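Local coordinates for hypothetical protein (Porphyromonas gingivalis W83, PDB 2P3P) that is of unknown function, belongs to the DUF3256 family and can bind a magnesium ion, at residues 137-141 against 142-146; 170-173 against 174-177; 26-29 against 30-33; 176-179 against 180-183. All coordinates share one frame; numbering follows the deposited sequence.

Contact 1: 137-141 against 142-146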
loop_
_atom_site.group_PDB
_atom_site.type_symbol
_atom_site.label_atom_id
_atom_site.label_comp_id
_atom_site.label_asym_id
_atom_site.label_seq_id
_atom_site.Cartn_x
_atom_site.Cartn_y
_atom_site.Cartn_z
ATOM N N ASP A 137 6.628 -24.666 -16.158
ATOM C CA ASP A 137 6.866 -24.884 -17.590
ATOM C C ASP A 137 6.020 -23.893 -18.397
ATOM O O ASP A 137 4.789 -23.999 -18.475
ATOM C CB ASP A 137 6.529 -26.340 -17.970
ATOM C CG ASP A 137 6.786 -26.646 -19.426
ATOM O OD1 ASP A 137 7.322 -25.759 -20.148
ATOM O OD2 ASP A 137 6.488 -27.787 -19.843
ATOM N N ARG A 138 6.680 -22.927 -19.017
ATOM C CA ARG A 138 5.992 -21.938 -19.853
ATOM C C ARG A 138 5.454 -22.488 -21.166
ATOM O O ARG A 138 4.862 -21.735 -21.957
ATOM C CB ARG A 138 6.910 -20.730 -20.090
ATOM C CG ARG A 138 7.157 -19.940 -18.791
ATOM C CD ARG A 138 8.445 -19.156 -18.779
ATOM N NE ARG A 138 8.605 -18.506 -17.477
ATOM C CZ ARG A 138 9.125 -19.075 -16.389
ATOM N NH1 ARG A 138 9.573 -20.351 -16.387
ATOM N NH2 ARG A 138 9.197 -18.344 -15.287
ATOM N N GLN A 139 5.688 -23.762 -21.470
ATOM C CA GLN A 139 5.005 -24.383 -22.643
ATOM C C GLN A 139 3.962 -25.408 -22.218
ATOM O O GLN A 139 3.443 -26.149 -23.058
ATOM C CB GLN A 139 6.003 -25.003 -23.616
ATOM C CG GLN A 139 7.049 -24.024 -24.160
ATOM C CD GLN A 139 6.444 -23.044 -25.156
ATOM O OE1 GLN A 139 6.575 -21.830 -25.006
ATOM N NE2 GLN A 139 5.768 -23.572 -26.179
ATOM N N SER A 140 3.655 -25.464 -20.934
ATOM C CA SER A 140 2.634 -26.401 -20.435
ATOM C C SER A 140 1.237 -25.968 -20.836
ATOM O O SER A 140 0.976 -24.781 -20.996
ATOM C CB SER A 140 2.673 -26.563 -18.912
ATOM O OG SER A 140 2.295 -25.393 -18.210
ATOM N N TYR A 141 0.352 -26.946 -21.001
ATOM C CA TYR A 141 -1.026 -26.677 -21.291
ATOM C C TYR A 141 -1.597 -25.704 -20.276
ATOM O O TYR A 141 -2.250 -24.710 -20.620
ATOM C CB TYR A 141 -1.788 -28.006 -21.267
ATOM C CG TYR A 141 -3.117 -27.962 -21.976
ATOM C CD1 TYR A 141 -3.276 -28.567 -23.231
ATOM C CD2 TYR A 141 -4.212 -27.312 -21.399
ATOM C CE1 TYR A 141 -4.508 -28.524 -23.887
ATOM C CE2 TYR A 141 -5.411 -27.236 -22.053
ATOM C CZ TYR A 141 -5.564 -27.845 -23.290
ATOM O OH TYR A 141 -6.802 -27.791 -23.903
ATOM N N ALA A 142 -1.340 -25.975 -19.004
ATOM C CA ALA A 142 -1.878 -25.104 -17.942
ATOM C C ALA A 142 -1.430 -23.648 -18.091
ATOM O O ALA A 142 -2.238 -22.746 -18.005
ATOM C CB ALA A 142 -1.511 -25.654 -16.562
ATOM N N TYR A 143 -0.141 -23.422 -18.312
ATOM C CA TYR A 143 0.366 -22.090 -18.487
ATOM C C TYR A 143 -0.214 -21.390 -19.714
ATOM O O TYR A 143 -0.669 -20.228 -19.609
ATOM C CB TYR A 143 1.900 -22.082 -18.534
ATOM C CG TYR A 143 2.511 -20.712 -18.652
ATOM C CD1 TYR A 143 2.951 -20.016 -17.527
ATOM C CD2 TYR A 143 2.700 -20.126 -19.890
ATOM C CE1 TYR A 143 3.552 -18.771 -17.660
ATOM C CE2 TYR A 143 3.269 -18.872 -20.015
ATOM C CZ TYR A 143 3.722 -18.231 -18.908
ATOM O OH TYR A 143 4.301 -17.017 -19.082
ATOM N N GLN A 144 -0.197 -22.067 -20.868
ATOM C CA GLN A 144 -0.709 -21.502 -22.112
ATOM C C GLN A 144 -2.207 -21.163 -22.052
ATOM O O GLN A 144 -2.632 -20.114 -22.604
ATOM C CB GLN A 144 -0.344 -22.422 -23.324
ATOM C CG GLN A 144 1.158 -22.320 -23.626
ATOM C CD GLN A 144 1.744 -23.391 -24.598
ATOM O OE1 GLN A 144 1.148 -24.446 -24.850
ATOM N NE2 GLN A 144 2.941 -23.092 -25.142
ATOM N N ALA A 145 -2.976 -21.969 -21.328
ATOM C CA ALA A 145 -4.399 -21.733 -21.156
ATOM C C ALA A 145 -4.682 -20.516 -20.249
ATOM O O ALA A 145 -5.658 -19.792 -20.461
ATOM C CB ALA A 145 -5.094 -23.006 -20.613
ATOM N N ILE A 146 -3.844 -20.283 -19.237
ATOM C CA ILE A 146 -4.071 -19.196 -18.255
ATOM C C ILE A 146 -3.316 -17.903 -18.635
ATOM O O ILE A 146 -3.681 -16.836 -18.170
ATOM C CB ILE A 146 -3.567 -19.612 -16.849
ATOM C CG1 ILE A 146 -4.330 -20.830 -16.327
ATOM C CG2 ILE A 146 -3.581 -18.401 -15.821
ATOM C CD1 ILE A 146 -5.855 -20.765 -16.520
#
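The Y143 ring lies against the backbone of R138, whose CA sits over one face as a CH-pi contact, 4.0 Å from the ring centroid and displaced toward the rim, beside the N-cap of helix 141-146. F187 also meets this ring, with the two aromatic planes inclined to each other. At the Y141 ring, A142 N lies at the edge, near the ring plane. S140 is the N-cap: its OG accepts the Y143 N-H at 3.1 Å, one of the first-turn N-H groups that a helix cannot satisfy from within. Serine suits this post because its short side chain, with OG between the backbone N and carbonyl carbon (chi1 67°), turns the hydroxyl forward onto the Y143 N-H. A type I beta turn from D137 to S140 delivers the chain to the cap, and D137 adds an Asx turn by accepting the Q139 N-H on OD1. The aliphatic part of R138 then follows the tyrosine, CG standing 3.8 Å from Y143 CZ, while its guanidinium continues to a salt bridge with E129. A142 is small enough to be buried against L183 and I186. Regular helix bonding starts at once: Q144 N reaches S140 O at 3.0 Å and 177°, and A145 N reaches Y141 O at 2.9 Å.

Contact 2: 170-173 against 174-177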
loop_
_atom_site.group_PDB
_atom_site.type_symbol
_atom_site.label_atom_id
_atom_site.label_comp_id
_atom_site.label_asym_id
_atom_site.label_seq_id
_atom_site.Cartn_x
_atom_site.Cartn_y
_atom_site.Cartn_z
ATOM N N GLN A 170 0.031 -11.356 -5.177
ATOM C CA GLN A 170 -0.733 -11.297 -6.408
ATOM C C GLN A 170 -2.195 -11.570 -6.105
ATOM O O GLN A 170 -2.548 -12.430 -5.294
ATOM C CB GLN A 170 -0.148 -12.176 -7.549
ATOM C CG GLN A 170 -0.058 -13.706 -7.292
ATOM C CD GLN A 170 -1.383 -14.416 -7.490
ATOM O OE1 GLN A 170 -2.286 -13.877 -8.119
ATOM N NE2 GLN A 170 -1.535 -15.572 -6.873
ATOM N N THR A 171 -3.060 -10.800 -6.742
ATOM C CA THR A 171 -4.489 -10.999 -6.577
ATOM C C THR A 171 -5.119 -11.408 -7.905
ATOM O O THR A 171 -6.329 -11.254 -8.071
ATOM C CB THR A 171 -5.184 -9.767 -5.976
ATOM O OG1 THR A 171 -4.887 -8.617 -6.762
ATOM C CG2 THR A 171 -4.722 -9.467 -4.535
ATOM N N VAL A 172 -4.312 -11.948 -8.825
ATOM C CA VAL A 172 -4.803 -12.524 -10.081
ATOM C C VAL A 172 -5.629 -13.818 -9.842
ATOM O O VAL A 172 -6.669 -14.052 -10.472
ATOM C CB VAL A 172 -3.601 -12.815 -11.074
ATOM C CG1 VAL A 172 -4.077 -13.536 -12.320
ATOM C CG2 VAL A 172 -2.861 -11.534 -11.446
ATOM N N THR A 173 -5.130 -14.697 -8.988
ATOM C CA THR A 173 -5.788 -15.966 -8.790
ATOM C C THR A 173 -7.271 -15.819 -8.475
ATOM O O THR A 173 -8.093 -16.519 -9.054
ATOM C CB THR A 173 -5.125 -16.826 -7.718
ATOM O OG1 THR A 173 -3.763 -17.074 -8.072
ATOM C CG2 THR A 173 -5.898 -18.171 -7.570
ATOM N N GLU A 174 -7.637 -14.872 -7.622
ATOM C CA GLU A 174 -9.075 -14.668 -7.322
ATOM C C GLU A 174 -9.909 -14.187 -8.519
ATOM O O GLU A 174 -11.113 -14.422 -8.554
ATOM C CB GLU A 174 -9.261 -13.760 -6.120
ATOM C CG GLU A 174 -8.757 -12.362 -6.291
ATOM C CD GLU A 174 -8.585 -11.690 -4.960
ATOM O OE1 GLU A 174 -7.536 -11.926 -4.306
ATOM O OE2 GLU A 174 -9.528 -10.966 -4.545
ATOM N N THR A 175 -9.262 -13.606 -9.528
ATOM C CA THR A 175 -9.944 -13.158 -10.754
ATOM C C THR A 175 -10.312 -14.298 -11.730
ATOM O O THR A 175 -11.186 -14.129 -12.580
ATOM C CB THR A 175 -9.140 -12.055 -11.492
ATOM O OG1 THR A 175 -7.942 -12.590 -12.070
ATOM C CG2 THR A 175 -8.792 -10.884 -10.540
ATOM N N LEU A 176 -9.666 -15.459 -11.588
ATOM C CA LEU A 176 -9.810 -16.540 -12.538
ATOM C C LEU A 176 -11.149 -17.249 -12.368
ATOM O O LEU A 176 -11.659 -17.346 -11.263
ATOM C CB LEU A 176 -8.693 -17.568 -12.344
ATOM C CG LEU A 176 -7.261 -17.040 -12.428
ATOM C CD1 LEU A 176 -6.255 -18.211 -12.175
ATOM C CD2 LEU A 176 -7.045 -16.371 -13.768
ATOM N N ALA A 177 -11.716 -17.738 -13.468
ATOM C CA ALA A 177 -12.901 -18.572 -13.416
ATOM C C ALA A 177 -12.648 -19.852 -12.597
ATOM O O ALA A 177 -11.486 -20.330 -12.462
ATOM C CB ALA A 177 -13.337 -18.923 -14.817
#
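V172 O is the acceptor on which this turn is built, for both donors of T175 converge on it. T175 OG1 donates to V172 O at 2.5 Å, a short bond that uses a lone pair in the carbonyl plane, and T175 N donates to V172 O at 2.8 Å from above that plane. Because OG1 occupies the position between N and carbonyl carbon (chi1 70°), the hydroxyl swings back over the preceding residues. A third, weak bond comes from L176 N, whose better acceptor is T173 O at 3.2 Å. The result is two successive turns closed by i to i+3 bonds in the loop between strand 165-170 and helix 181-184. Q170, at the end of the strand, pins the start of the turn with its amide: OE1 takes the T173 N-H at 3.1 Å, and NE2 gives to T173 OG1 at 2.9 Å and also to S189 O. Glutamine suits this place since a single group both accepts and donates. Farther out, E174 lies alongside T171 and points the same way, its CG 3.2 Å from T171 O, while the T171 hydroxyl bonds to A103 O. V172 CG1 and L176 CD2 make a loose apolar contact at 4.4 Å, and L176 packs near S149, a magnesium ligand of this protein, though no ion is bound to this chain. T171 O is buried without a polar partner, facing E174 CG and T175 CG2, so the loop pays for one lost bond while V172 O gathers several.

Contact 3: 26-29 against 30-33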
loop_
_atom_site.group_PDB
_atom_site.type_symbol
_atom_site.label_atom_id
_atom_site.label_comp_id
_atom_site.label_asym_id
_atom_site.label_seq_id
_atom_site.Cartn_x
_atom_site.Cartn_y
_atom_site.Cartn_z
ATOM N N ILE A 26 -9.254 13.683 0.751
ATOM C CA ILE A 26 -10.194 12.747 1.338
ATOM C C ILE A 26 -11.094 13.433 2.347
ATOM O O ILE A 26 -12.291 13.113 2.461
ATOM C CB ILE A 26 -9.404 11.570 2.012
ATOM C CG1 ILE A 26 -8.573 10.860 0.951
ATOM C CG2 ILE A 26 -10.339 10.605 2.756
ATOM C CD1 ILE A 26 -9.295 10.620 -0.284
ATOM N N VAL A 27 -10.485 14.343 3.096
ATOM C CA VAL A 27 -11.174 15.246 4.010
ATOM C C VAL A 27 -10.610 16.625 3.746
ATOM O O VAL A 27 -9.524 16.761 3.146
ATOM C CB VAL A 27 -10.972 14.885 5.533
ATOM C CG1 VAL A 27 -11.647 13.551 5.924
ATOM C CG2 VAL A 27 -9.482 14.894 5.951
ATOM N N THR A 28 -11.291 17.658 4.211
ATOM C CA THR A 28 -10.760 19.025 4.042
ATOM C C THR A 28 -9.615 19.251 5.004
ATOM O O THR A 28 -9.442 18.491 5.960
ATOM C CB THR A 28 -11.839 20.110 4.290
ATOM O OG1 THR A 28 -12.327 19.967 5.622
ATOM C CG2 THR A 28 -12.997 19.992 3.304
HETATM N N MSE A 29 -8.866 20.338 4.800
HETATM C CA MSE A 29 -7.741 20.665 5.690
HETATM C C MSE A 29 -8.270 20.879 7.117
HETATM O O MSE A 29 -7.709 20.389 8.103
HETATM C CB MSE A 29 -7.020 21.922 5.188
HETATM C CG MSE A 29 -5.933 22.438 6.107
HETATM SE SE MSE A 29 -4.472 21.133 6.212
HETATM C CE MSE A 29 -3.310 21.826 4.841
ATOM N N GLU A 30 -9.372 21.598 7.193
ATOM C CA GLU A 30 -10.021 21.901 8.455
ATOM C C GLU A 30 -10.577 20.659 9.167
ATOM O O GLU A 30 -10.396 20.528 10.358
ATOM C CB GLU A 30 -11.102 22.975 8.242
ATOM C CG GLU A 30 -10.548 24.252 7.612
ATOM C CD GLU A 30 -10.858 24.384 6.116
ATOM O OE1 GLU A 30 -10.688 23.385 5.351
ATOM O OE2 GLU A 30 -11.271 25.504 5.731
ATOM N N GLU A 31 -11.241 19.756 8.449
ATOM C CA GLU A 31 -11.626 18.472 9.018
ATOM C C GLU A 31 -10.406 17.696 9.568
ATOM O O GLU A 31 -10.442 17.133 10.661
ATOM C CB GLU A 31 -12.372 17.618 7.971
ATOM C CG GLU A 31 -13.791 18.130 7.682
ATOM C CD GLU A 31 -14.426 17.430 6.520
ATOM O OE1 GLU A 31 -13.696 16.913 5.654
ATOM O OE2 GLU A 31 -15.655 17.356 6.490
ATOM N N ARG A 32 -9.343 17.621 8.773
ATOM C CA ARG A 32 -8.117 16.957 9.199
ATOM C C ARG A 32 -7.491 17.570 10.454
ATOM O O ARG A 32 -7.160 16.855 11.420
ATOM C CB ARG A 32 -7.091 16.966 8.071
ATOM C CG ARG A 32 -5.789 16.263 8.421
ATOM C CD ARG A 32 -5.066 15.607 7.239
ATOM N NE ARG A 32 -5.192 16.355 5.985
ATOM C CZ ARG A 32 -4.413 17.352 5.582
ATOM N NH1 ARG A 32 -3.399 17.795 6.334
ATOM N NH2 ARG A 32 -4.680 17.934 4.410
ATOM N N ASN A 33 -7.326 18.880 10.452
ATOM C CA ASN A 33 -6.666 19.509 11.578
ATOM C C ASN A 33 -7.599 19.543 12.805
ATOM O O ASN A 33 -7.121 19.494 13.933
ATOM C CB ASN A 33 -6.012 20.846 11.182
ATOM C CG ASN A 33 -4.522 20.673 10.826
ATOM O OD1 ASN A 33 -4.171 20.099 9.777
ATOM N ND2 ASN A 33 -3.651 21.099 11.743
HETATM O O HOH W 1 -6.832 16.200 3.391
#
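E31 folds back over T28 at the start of helix 29-39. Its CB lies 3.3 Å from T28 OG1, and CG comes to 3.1 Å from the same oxygen. Beyond CG the chain runs extended, bringing OE1 to the T28 N-H at 2.9 Å, met on the anti side, 27° out of the carboxylate plane; OE1 also touches V27 CB and bonds to S53 OG, while OE2 takes the S54 N-H. In return T28 OG1 accepts from E31 N at 3.0 Å. The two reciprocal bonds make a capping box, with T28 as N-cap. Threonine offers the hydroxyl, and glutamate three residues on has the length to reach back. The helix then proceeds with R32 N to T28 O and N33 N to M29 O. Selenomethionine M29 bends across R32, with SE 3.5 Å from NH1. A water accepts from R32 NH2 at 2.9 Å and donates to V27 O, and R32 also bonds to M19 O. V27 packs on strands 47-52 and 58-64. The carboxylate of E31, gripped by backbone and hydroxyl donors at the N-terminal end of a helix, is therefore probably stabilised as the anion, tying the helix start to S53 and S54.

Contact 4: 176-179 against 180-183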
loop_
_atom_site.group_PDB
_atom_site.type_symbol
_atom_site.label_atom_id
_atom_site.label_comp_id
_atom_site.label_asym_id
_atom_site.label_seq_id
_atom_site.Cartn_x
_atom_site.Cartn_y
_atom_site.Cartn_z
ATOM N N LEU A 176 -9.666 -15.459 -11.588
ATOM C CA LEU A 176 -9.810 -16.540 -12.538
ATOM C C LEU A 176 -11.149 -17.249 -12.368
ATOM O O LEU A 176 -11.659 -17.346 -11.263
ATOM C CB LEU A 176 -8.693 -17.568 -12.344
ATOM C CG LEU A 176 -7.261 -17.040 -12.428
ATOM C CD1 LEU A 176 -6.255 -18.211 -12.175
ATOM C CD2 LEU A 176 -7.045 -16.371 -13.768
ATOM N N ALA A 177 -11.716 -17.738 -13.468
ATOM C CA ALA A 177 -12.901 -18.572 -13.416
ATOM C C ALA A 177 -12.648 -19.852 -12.597
ATOM O O ALA A 177 -11.486 -20.330 -12.462
ATOM C CB ALA A 177 -13.337 -18.923 -14.817
ATOM N N GLU A 178 -13.720 -20.417 -12.043
ATOM C CA GLU A 178 -13.570 -21.623 -11.224
ATOM C C GLU A 178 -12.901 -22.783 -11.971
ATOM O O GLU A 178 -12.086 -23.516 -11.381
ATOM C CB GLU A 178 -14.887 -22.039 -10.577
ATOM C CG GLU A 178 -15.280 -21.125 -9.399
ATOM C CD GLU A 178 -14.193 -21.050 -8.337
ATOM O OE1 GLU A 178 -13.646 -22.118 -7.986
ATOM O OE2 GLU A 178 -13.854 -19.935 -7.874
ATOM N N GLU A 179 -13.187 -22.906 -13.265
ATOM C CA GLU A 179 -12.591 -23.955 -14.115
ATOM C C GLU A 179 -11.126 -23.669 -14.516
ATOM O O GLU A 179 -10.428 -24.546 -15.082
ATOM C CB GLU A 179 -13.447 -24.164 -15.372
ATOM C CG GLU A 179 -13.403 -23.031 -16.415
ATOM C CD GLU A 179 -14.418 -21.896 -16.169
ATOM O OE1 GLU A 179 -14.916 -21.731 -15.027
ATOM O OE2 GLU A 179 -14.733 -21.167 -17.143
ATOM N N GLU A 180 -10.653 -22.456 -14.241
ATOM C CA GLU A 180 -9.266 -22.094 -14.540
ATOM C C GLU A 180 -8.361 -22.286 -13.339
ATOM O O GLU A 180 -7.148 -22.463 -13.507
ATOM C CB GLU A 180 -9.165 -20.629 -14.950
ATOM C CG GLU A 180 -9.740 -20.319 -16.306
ATOM C CD GLU A 180 -9.774 -18.828 -16.586
ATOM O OE1 GLU A 180 -9.998 -18.017 -15.662
ATOM O OE2 GLU A 180 -9.563 -18.464 -17.750
ATOM N N LYS A 181 -8.928 -22.205 -12.139
ATOM C CA LYS A 181 -8.101 -22.216 -10.950
ATOM C C LYS A 181 -7.270 -23.498 -10.841
ATOM O O LYS A 181 -6.087 -23.430 -10.497
ATOM C CB LYS A 181 -8.901 -21.911 -9.682
ATOM C CG LYS A 181 -9.370 -20.444 -9.612
ATOM C CD LYS A 181 -10.207 -20.155 -8.393
ATOM C CE LYS A 181 -10.787 -18.742 -8.462
ATOM N NZ LYS A 181 -11.548 -18.341 -7.254
ATOM N N PRO A 182 -7.836 -24.659 -11.162
ATOM C CA PRO A 182 -6.973 -25.868 -11.116
ATOM C C PRO A 182 -5.761 -25.880 -12.088
ATOM O O PRO A 182 -4.746 -26.495 -11.780
ATOM C CB PRO A 182 -7.956 -27.018 -11.383
ATOM C CG PRO A 182 -9.303 -26.439 -11.033
ATOM C CD PRO A 182 -9.232 -25.014 -11.471
ATOM N N LEU A 183 -5.837 -25.140 -13.198
ATOM C CA LEU A 183 -4.725 -25.079 -14.144
ATOM C C LEU A 183 -3.689 -24.152 -13.556
ATOM O O LEU A 183 -2.519 -24.512 -13.438
ATOM C CB LEU A 183 -5.149 -24.552 -15.498
ATOM C CG LEU A 183 -6.191 -25.383 -16.250
ATOM C CD1 LEU A 183 -6.629 -24.601 -17.514
ATOM C CD2 LEU A 183 -5.618 -26.764 -16.558
#
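A177 and E180 hold each other by two bonds, in an i to i+3 turn leading into helix 181-184. E180 N closes the turn on A177 O at 2.9 Å, and the A177 N-H donates back to E180 OE1 at 2.8 Å, on the anti side of the carboxylate and 26° out of its plane. K181 N adds a weak bond to A177 O. The glutamate reaches back because CG stands beside its backbone N (chi1 -71°) and the chain beyond is extended. K181 is fully extended too, running past L176, with CE 3.2 Å from L176 O, so that NZ makes a salt bridge to E178 OE2 at 2.9 Å, on the syn side, tilted out of the carboxylate plane. E178 bends at chi2 to meet it, and lysine suits the place by pairing a long aliphatic stem with a charge for the surface. P182 sets its CD 3.2 Å from E178 O; lacking an N-H, it fits the first turn of a helix, where no such donor is needed. Outside the turn, E180 touches S149 and I146, and L183 packs on A145 and I146, so the beginning of helix 181-184 leans against helix 141-146.

Contacts 1 and 4 are surface contacts, contacts 2 and 3 partly buried. Contacts 2 and 4 are consecutive, sharing L176 and A177, and together carry the chain from strand 165-170 into helix 181-184. Contact 4 packs on contact 1 through aliphatic atoms, such as I146 CD1 on E180 CB at 3.7 Å and A145 on L183, so these three form one end of the molecule near S149. Contact 3 lies on the opposite side of the chain's centre, about 50 Å from contact 1 between centres. Contacts 1 and 3 both cap helices with a hydroxyl, but only contact 3 has the reciprocal glutamate; contact 4 uses a carboxylate and a salt bridge, and contact 2 chiefly carbonyl acceptors.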